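Local coordinates for ABC transporter, solute-binding protein (Staphylococcus aureus, PDB 6LKK) that binds glucose 6-phosphate in the cleft of a periplasmic-binding-protein fold and takes part in sensing this sugar for a two-component system, at residues Ser7-Asn12 / Asn214-Ala219; Ser11-Pro16 / Ala248-Lys253; Glu20-Lys23 / Lys28-Ile31. One frame throughout, in Å; residues are numbered along the deposited sequence.

Contact 1 (Ser7-Asn12 / Asn214-Ala219). With G6P (6-O-phosphono-alpha-D-glucopyranose), chain B.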
# COMPACT_ATOMS: atom_id res chain seq x y z
N SER A 7 8.90 -6.94 2.64
CA SER A 7 7.68 -6.46 2.01
C SER A 7 6.50 -6.38 2.96
O SER A 7 6.22 -7.35 3.68
CB SER A 7 7.31 -7.35 0.82
OG SER A 7 6.14 -6.86 0.19
N PRO A 8 5.77 -5.26 2.98
CA PRO A 8 4.49 -5.23 3.71
C PRO A 8 3.34 -5.88 2.96
O PRO A 8 2.24 -5.99 3.53
CB PRO A 8 4.24 -3.73 3.89
CG PRO A 8 4.89 -3.11 2.71
CD PRO A 8 6.13 -3.93 2.46
N TYR A 9 3.54 -6.30 1.71
CA TYR A 9 2.48 -6.98 0.98
C TYR A 9 2.09 -8.28 1.68
O TYR A 9 2.90 -8.90 2.37
CB TYR A 9 2.91 -7.31 -0.45
CG TYR A 9 3.01 -6.13 -1.39
CD1 TYR A 9 1.91 -5.32 -1.64
CD2 TYR A 9 4.20 -5.85 -2.05
CE1 TYR A 9 2.00 -4.25 -2.51
CE2 TYR A 9 4.30 -4.78 -2.91
CZ TYR A 9 3.20 -3.98 -3.14
OH TYR A 9 3.30 -2.92 -4.01
N GLN A 10 0.85 -8.70 1.47
CA GLN A 10 0.42 -10.02 1.89
C GLN A 10 1.00 -11.08 0.96
O GLN A 10 1.24 -10.83 -0.22
CB GLN A 10 -1.10 -10.10 1.92
CG GLN A 10 -1.74 -9.21 2.98
CD GLN A 10 -1.33 -9.60 4.39
OE1 GLN A 10 -1.73 -10.64 4.90
NE2 GLN A 10 -0.52 -8.76 5.02
N SER A 11 1.22 -12.27 1.52
CA SER A 11 1.87 -13.33 0.76
C SER A 11 1.13 -13.65 -0.53
O SER A 11 1.75 -13.92 -1.56
CB SER A 11 1.99 -14.58 1.63
OG SER A 11 2.75 -15.58 0.98
N ASN A 12 -0.21 -13.63 -0.50
CA ASN A 12 -0.97 -14.06 -1.66
C ASN A 12 -0.70 -13.21 -2.89
O ASN A 12 -0.90 -13.68 -4.02
CB ASN A 12 -2.47 -14.05 -1.35
CG ASN A 12 -3.05 -12.65 -1.28
OD1 ASN A 12 -2.60 -11.83 -0.48
ND2 ASN A 12 -4.04 -12.37 -2.11
N ASN A 214 -1.75 5.29 -3.53
CA ASN A 214 -0.39 4.95 -3.16
C ASN A 214 0.40 4.56 -4.41
O ASN A 214 -0.05 3.73 -5.20
CB ASN A 214 -0.37 3.79 -2.17
CG ASN A 214 -1.09 4.10 -0.88
OD1 ASN A 214 -1.42 5.26 -0.60
ND2 ASN A 214 -1.35 3.07 -0.09
N VAL A 215 1.58 5.13 -4.56
CA VAL A 215 2.55 4.68 -5.55
C VAL A 215 3.52 3.78 -4.80
O VAL A 215 4.44 4.25 -4.13
CB VAL A 215 3.25 5.84 -6.25
CG1 VAL A 215 4.16 5.32 -7.36
CG2 VAL A 215 2.23 6.82 -6.82
N ASP A 216 3.30 2.47 -4.89
CA ASP A 216 4.18 1.51 -4.25
C ASP A 216 5.52 1.46 -4.97
O ASP A 216 5.60 1.64 -6.19
CB ASP A 216 3.55 0.12 -4.24
CG ASP A 216 2.29 0.05 -3.38
OD1 ASP A 216 1.94 1.05 -2.73
OD2 ASP A 216 1.65 -1.03 -3.36
N GLY A 217 6.60 1.23 -4.21
CA GLY A 217 7.94 1.31 -4.74
C GLY A 217 8.77 0.08 -4.44
O GLY A 217 8.38 -0.80 -3.66
N ILE A 218 9.94 0.02 -5.09
CA ILE A 218 10.94 -1.02 -4.89
C ILE A 218 12.29 -0.35 -4.71
O ILE A 218 12.63 0.59 -5.45
CB ILE A 218 10.99 -2.01 -6.07
CG1 ILE A 218 9.68 -2.77 -6.20
CG2 ILE A 218 12.14 -2.99 -5.89
CD1 ILE A 218 9.54 -3.50 -7.52
N ALA A 219 13.08 -0.84 -3.76
CA ALA A 219 14.38 -0.27 -3.46
C ALA A 219 15.39 -1.37 -3.16
O ALA A 219 15.04 -2.43 -2.64
CB ALA A 219 14.31 0.70 -2.27
C1 G6P B . -0.23 0.09 1.66
C2 G6P B . 0.58 -0.11 0.35
C3 G6P B . 0.99 -1.51 0.09
C4 G6P B . 1.34 -2.20 1.33
C5 G6P B . 0.08 -2.37 2.18
C6 G6P B . 0.41 -2.94 3.52
O1 G6P B . -1.40 0.80 1.39
O2 G6P B . -0.18 0.36 -0.77
O3 G6P B . 2.19 -1.49 -0.80
O4 G6P B . 1.87 -3.52 1.04
O5 G6P B . -0.63 -1.10 2.41
O6 G6P B . 1.33 -2.08 4.15
P G6P B . 1.04 -1.57 5.74
O1P G6P B . 2.25 -0.77 6.20
O2P G6P B . 0.84 -2.79 6.66
O3P G6P B . -0.17 -0.71 5.76
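Two hydroxyls, one from Tyr9 and one from the bound sugar, converge on a single carboxylate oxygen, Asp216 OD2. The phenol gives the shorter bond, Tyr9 OH to Asp216 OD2 at 2.6 Å, and it meets the oxygen on its anti side, 23° out of the carboxylate plane. The tyrosine ring and the carboxylate are turned 56° apart, with OD2 at the ring's edge. O3 of glucose 6-phosphate donates to Asp216 OD2 at 2.7 Å, while the sugar's O2 donates to the other branch, Asp216 OD1. In this cleft of the periplasmic-binding-protein type, strand 213-221 supplies both Asp216 and Asn214 to the sugar: Asn214 ND2 donates almost straight to O2 of the sugar (3.0 Å, 170°), its OD1 being held by Gln142. Ser7-Tyr9 form an ST turn, in which Tyr9 N donates to Ser7 OG at 3.1 Å. From this turn Tyr9 sends its ring across to the strand, its CG anti to the carbonyl carbon, and Tyr9 CD1 comes within 3.2 Å of the sugar's O4. Pro8 CB packs against the sugar's O6 at 3.4 Å.

Contact 2 (Ser11-Pro16 / Ala248-Lys253)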
# COMPACT_ATOMS: atom_id res chain seq x y z
N SER A 11 1.22 -12.27 1.52
CA SER A 11 1.87 -13.33 0.76
C SER A 11 1.13 -13.65 -0.53
O SER A 11 1.75 -13.92 -1.56
CB SER A 11 1.99 -14.58 1.63
OG SER A 11 2.75 -15.58 0.98
N ASN A 12 -0.21 -13.63 -0.50
CA ASN A 12 -0.97 -14.06 -1.66
C ASN A 12 -0.70 -13.21 -2.89
O ASN A 12 -0.90 -13.68 -4.02
CB ASN A 12 -2.47 -14.05 -1.35
CG ASN A 12 -3.05 -12.65 -1.28
OD1 ASN A 12 -2.60 -11.83 -0.48
ND2 ASN A 12 -4.04 -12.37 -2.11
N LEU A 13 -0.25 -11.97 -2.72
CA LEU A 13 -0.01 -11.10 -3.86
C LEU A 13 1.37 -11.35 -4.48
O LEU A 13 1.51 -11.31 -5.71
CB LEU A 13 -0.14 -9.63 -3.46
CG LEU A 13 0.11 -8.61 -4.58
CD1 LEU A 13 -0.96 -8.72 -5.66
CD2 LEU A 13 0.18 -7.20 -4.03
N ILE A 14 2.39 -11.58 -3.65
CA ILE A 14 3.76 -11.59 -4.13
C ILE A 14 4.42 -12.97 -4.09
O ILE A 14 5.36 -13.21 -4.86
CB ILE A 14 4.64 -10.57 -3.36
CG1 ILE A 14 4.64 -10.88 -1.86
CG2 ILE A 14 4.15 -9.15 -3.62
CD1 ILE A 14 5.68 -10.09 -1.08
N ARG A 15 3.96 -13.87 -3.23
CA ARG A 15 4.59 -15.19 -3.18
C ARG A 15 4.52 -15.91 -4.52
O ARG A 15 5.54 -16.50 -4.92
CB ARG A 15 3.96 -16.03 -2.06
CG ARG A 15 4.68 -17.33 -1.76
CD ARG A 15 6.09 -17.10 -1.25
NE ARG A 15 7.08 -17.17 -2.32
CZ ARG A 15 8.39 -17.11 -2.12
NH1 ARG A 15 8.89 -16.95 -0.90
NH2 ARG A 15 9.22 -17.19 -3.16
N PRO A 16 3.41 -15.91 -5.25
CA PRO A 16 3.40 -16.61 -6.55
C PRO A 16 4.38 -16.05 -7.56
O PRO A 16 5.16 -16.82 -8.14
CB PRO A 16 1.94 -16.45 -7.01
CG PRO A 16 1.17 -16.27 -5.76
CD PRO A 16 2.06 -15.45 -4.87
N ALA A 248 -3.73 -9.15 -14.69
CA ALA A 248 -4.69 -10.18 -15.10
C ALA A 248 -5.20 -10.97 -13.91
O ALA A 248 -6.40 -11.24 -13.80
CB ALA A 248 -4.05 -11.10 -16.13
N GLU A 249 -4.31 -11.36 -13.00
CA GLU A 249 -4.69 -12.27 -11.93
C GLU A 249 -5.32 -11.55 -10.75
O GLU A 249 -6.22 -12.11 -10.11
CB GLU A 249 -3.48 -13.07 -11.46
CG GLU A 249 -3.77 -13.98 -10.28
CD GLU A 249 -2.70 -15.03 -10.06
OE1 GLU A 249 -2.87 -15.88 -9.16
OE2 GLU A 249 -1.69 -15.02 -10.80
N PHE A 250 -4.88 -10.33 -10.44
CA PHE A 250 -5.29 -9.65 -9.21
C PHE A 250 -6.05 -8.35 -9.43
O PHE A 250 -6.42 -7.71 -8.44
CB PHE A 250 -4.06 -9.34 -8.35
CG PHE A 250 -3.31 -10.56 -7.89
CD1 PHE A 250 -3.74 -11.27 -6.78
CD2 PHE A 250 -2.17 -10.98 -8.55
CE1 PHE A 250 -3.05 -12.38 -6.35
CE2 PHE A 250 -1.48 -12.09 -8.12
CZ PHE A 250 -1.91 -12.79 -7.02
N ASP A 251 -6.29 -7.93 -10.67
CA ASP A 251 -6.77 -6.58 -10.93
C ASP A 251 -5.83 -5.54 -10.33
O ASP A 251 -6.26 -4.48 -9.86
CB ASP A 251 -8.19 -6.37 -10.39
CG ASP A 251 -9.20 -7.31 -11.02
OD1 ASP A 251 -9.40 -7.23 -12.26
OD2 ASP A 251 -9.80 -8.12 -10.29
N ALA A 252 -4.54 -5.85 -10.31
CA ALA A 252 -3.56 -4.86 -9.94
C ALA A 252 -3.60 -3.70 -10.93
O ALA A 252 -4.11 -3.83 -12.04
CB ALA A 252 -2.15 -5.46 -9.90
N LYS A 253 -3.07 -2.56 -10.50
CA LYS A 253 -2.95 -1.39 -11.36
C LYS A 253 -1.47 -1.21 -11.68
O LYS A 253 -0.68 -0.81 -10.82
CB LYS A 253 -3.55 -0.16 -10.69
CG LYS A 253 -5.07 -0.23 -10.62
CD LYS A 253 -5.67 0.96 -9.88
CE LYS A 253 -7.18 1.03 -10.08
NZ LYS A 253 -7.88 -0.18 -9.55
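Leu13 and Phe250 make the apolar part of this contact, a CH-pi interaction in which one methyl, Leu13 CD1, sits over a face of the phenyl ring. CD1 lies 3.8 Å from the centroid of the Phe250 ring and only 15° off its normal, displaced a little toward the CG side of the ring, where Leu13 CD1 to Phe250 CG is 3.7 Å. Leucine chi1 of 179° carries CG away from the backbone N, and chi2 of 66° turns the CD1 branch toward the ring. The other face of the phenyl ring is met by Glu249 CG from its own helix, near the rim, so the aromatic group is held between two aliphatic carbons.

The backbone carbonyl of Asn12 touches the far end of the same ring without a hydrogen bond. Asn12 O approaches Phe250 CZ obliquely, at 3.3 Å; Leu13 O is more distant, 4.0 Å from Phe250 CZ. The Asn12 side chain comes no nearer than 4.4 Å, from ND2 to Phe250 CE1, and its amide nitrogen bonds instead to Thr194 OG1.

Phe250 belongs to the last turn of helix 240-250; Asp251 then leaves helical geometry with positive phi, and the chain runs on to strand 253-254. The contact joins the first turn of helix 11-25 to the C-terminal end of helix 240-250. Helix 189-197 borders both partners: Gln190 touches Leu13, and Arg193 touches Phe250 and forms a salt bridge with Asp251.

Contact 3 (Glu20-Lys23 / Lys28-Ile31)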
# COMPACT_ATOMS: atom_id res chain seq x y z
N GLU A 20 7.67 -17.75 -9.39
CA GLU A 20 8.00 -17.83 -10.81
C GLU A 20 9.39 -17.27 -11.08
O GLU A 20 10.07 -17.73 -12.00
CB GLU A 20 6.96 -17.10 -11.65
CG GLU A 20 7.23 -17.15 -13.15
CD GLU A 20 7.49 -18.57 -13.65
OE1 GLU A 20 6.67 -19.46 -13.35
OE2 GLU A 20 8.51 -18.78 -14.34
N PHE A 21 9.83 -16.29 -10.29
CA PHE A 21 11.21 -15.82 -10.41
C PHE A 21 12.19 -16.90 -9.98
O PHE A 21 13.22 -17.11 -10.63
CB PHE A 21 11.41 -14.54 -9.59
CG PHE A 21 12.79 -13.96 -9.72
CD1 PHE A 21 13.08 -13.06 -10.73
CD2 PHE A 21 13.79 -14.30 -8.83
CE1 PHE A 21 14.35 -12.52 -10.85
CE2 PHE A 21 15.06 -13.77 -8.95
CZ PHE A 21 15.34 -12.87 -9.96
N GLU A 22 11.89 -17.59 -8.87
CA GLU A 22 12.68 -18.76 -8.49
C GLU A 22 12.75 -19.76 -9.63
O GLU A 22 13.82 -20.29 -9.95
CB GLU A 22 12.07 -19.42 -7.25
CG GLU A 22 11.98 -18.55 -6.01
CD GLU A 22 11.59 -19.34 -4.77
OE1 GLU A 22 11.06 -20.46 -4.94
OE2 GLU A 22 11.82 -18.85 -3.65
N LYS A 23 11.60 -20.02 -10.27
CA LYS A 23 11.53 -21.04 -11.31
C LYS A 23 12.29 -20.61 -12.56
O LYS A 23 12.84 -21.47 -13.27
CB LYS A 23 10.06 -21.31 -11.64
CG LYS A 23 9.80 -22.26 -12.79
CD LYS A 23 8.30 -22.47 -12.96
CE LYS A 23 7.94 -23.02 -14.33
NZ LYS A 23 8.54 -24.36 -14.58
N LYS A 28 16.52 -18.80 -4.68
CA LYS A 28 15.55 -18.93 -3.60
C LYS A 28 15.28 -17.56 -3.00
O LYS A 28 16.22 -16.83 -2.64
CB LYS A 28 16.05 -19.89 -2.52
CG LYS A 28 15.06 -20.13 -1.38
CD LYS A 28 14.03 -21.19 -1.73
CE LYS A 28 12.81 -21.12 -0.82
NZ LYS A 28 11.89 -20.01 -1.19
N ILE A 29 14.00 -17.21 -2.88
CA ILE A 29 13.58 -15.93 -2.32
C ILE A 29 12.85 -16.19 -1.01
O ILE A 29 11.89 -16.96 -0.97
CB ILE A 29 12.68 -15.15 -3.30
CG1 ILE A 29 13.49 -14.73 -4.52
CG2 ILE A 29 12.09 -13.92 -2.61
CD1 ILE A 29 12.65 -14.15 -5.63
N GLU A 30 13.31 -15.53 0.05
CA GLU A 30 12.62 -15.51 1.33
C GLU A 30 12.06 -14.12 1.56
O GLU A 30 12.70 -13.12 1.21
CB GLU A 30 13.56 -15.90 2.47
CG GLU A 30 14.11 -17.32 2.35
CD GLU A 30 14.96 -17.74 3.54
OE1 GLU A 30 15.43 -16.85 4.27
OE2 GLU A 30 15.15 -18.96 3.73
N ILE A 31 10.86 -14.05 2.13
CA ILE A 31 10.17 -12.78 2.36
C ILE A 31 10.14 -12.50 3.85
O ILE A 31 9.85 -13.40 4.65
CB ILE A 31 8.74 -12.78 1.80
CG1 ILE A 31 8.72 -13.25 0.34
CG2 ILE A 31 8.14 -11.38 1.91
CD1 ILE A 31 7.32 -13.50 -0.20
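Glu22 reaches from helix 11-25 to Lys28 and Ile29, across from the helix, and one of its oxygens takes two donors from segment 28-31. Its CB leaves the helix pointing at that segment, with CG anti to the carbonyl carbon (chi1 -60°) and the chain extended beyond. CG comes to 4.0 Å from Ile29 N, and CD is 3.7 Å from both Ile29 N and Lys28 NZ. At the tip, Glu22 OE2 accepts from Ile29 N in a nearly straight bond of 2.8 Å, 171° at the hydrogen, on its anti side and 27° out of the carboxylate plane. Its syn lone pair takes Lys28 NZ at 2.7 Å in a salt bridge. The lysine starts out away from the helix but bends at chi2 and chi4, which brings its ammonium back to the carboxylate; NZ also donates to Ile29 O, from above the carbonyl plane.

Beside this polar cluster, Ile29 CD1 meets the Phe21 ring obliquely, 3.4 Å from Phe21 CD2; the two side chains cross at about a right angle. The Phe21 ring makes an edge-to-face stack with Tyr236. The helix and strand belong to the beta-alpha-beta unit of strands 2-7 and 28-33. With Arg15 as a further salt-bridge partner of OE2, two cationic groups and a backbone N-H converge on one oxygen, which would probably favour the ionised carboxylate.

The loop leading into helix 11-25 carries contact 1, the helix's first turn contact 2, and a later turn contact 3; Ser11 and Asn12 are common to the segments of contacts 1 and 2. These two lie about 11 Å apart between centres and meet where Tyr9 CD2 packs on Ile14 CG2 at 3.7 Å. Contact 2 is one layer behind the pocket, the side chain of Leu13 lying about 6 Å from glucose 6-phosphate. Contact 3 is away from the binding site, about 16 Å from contact 1 between centres, and is tied to contact 2 by Arg15, whose NH1 makes a probable hydrogen bond to Ile29 O at 3.0 Å.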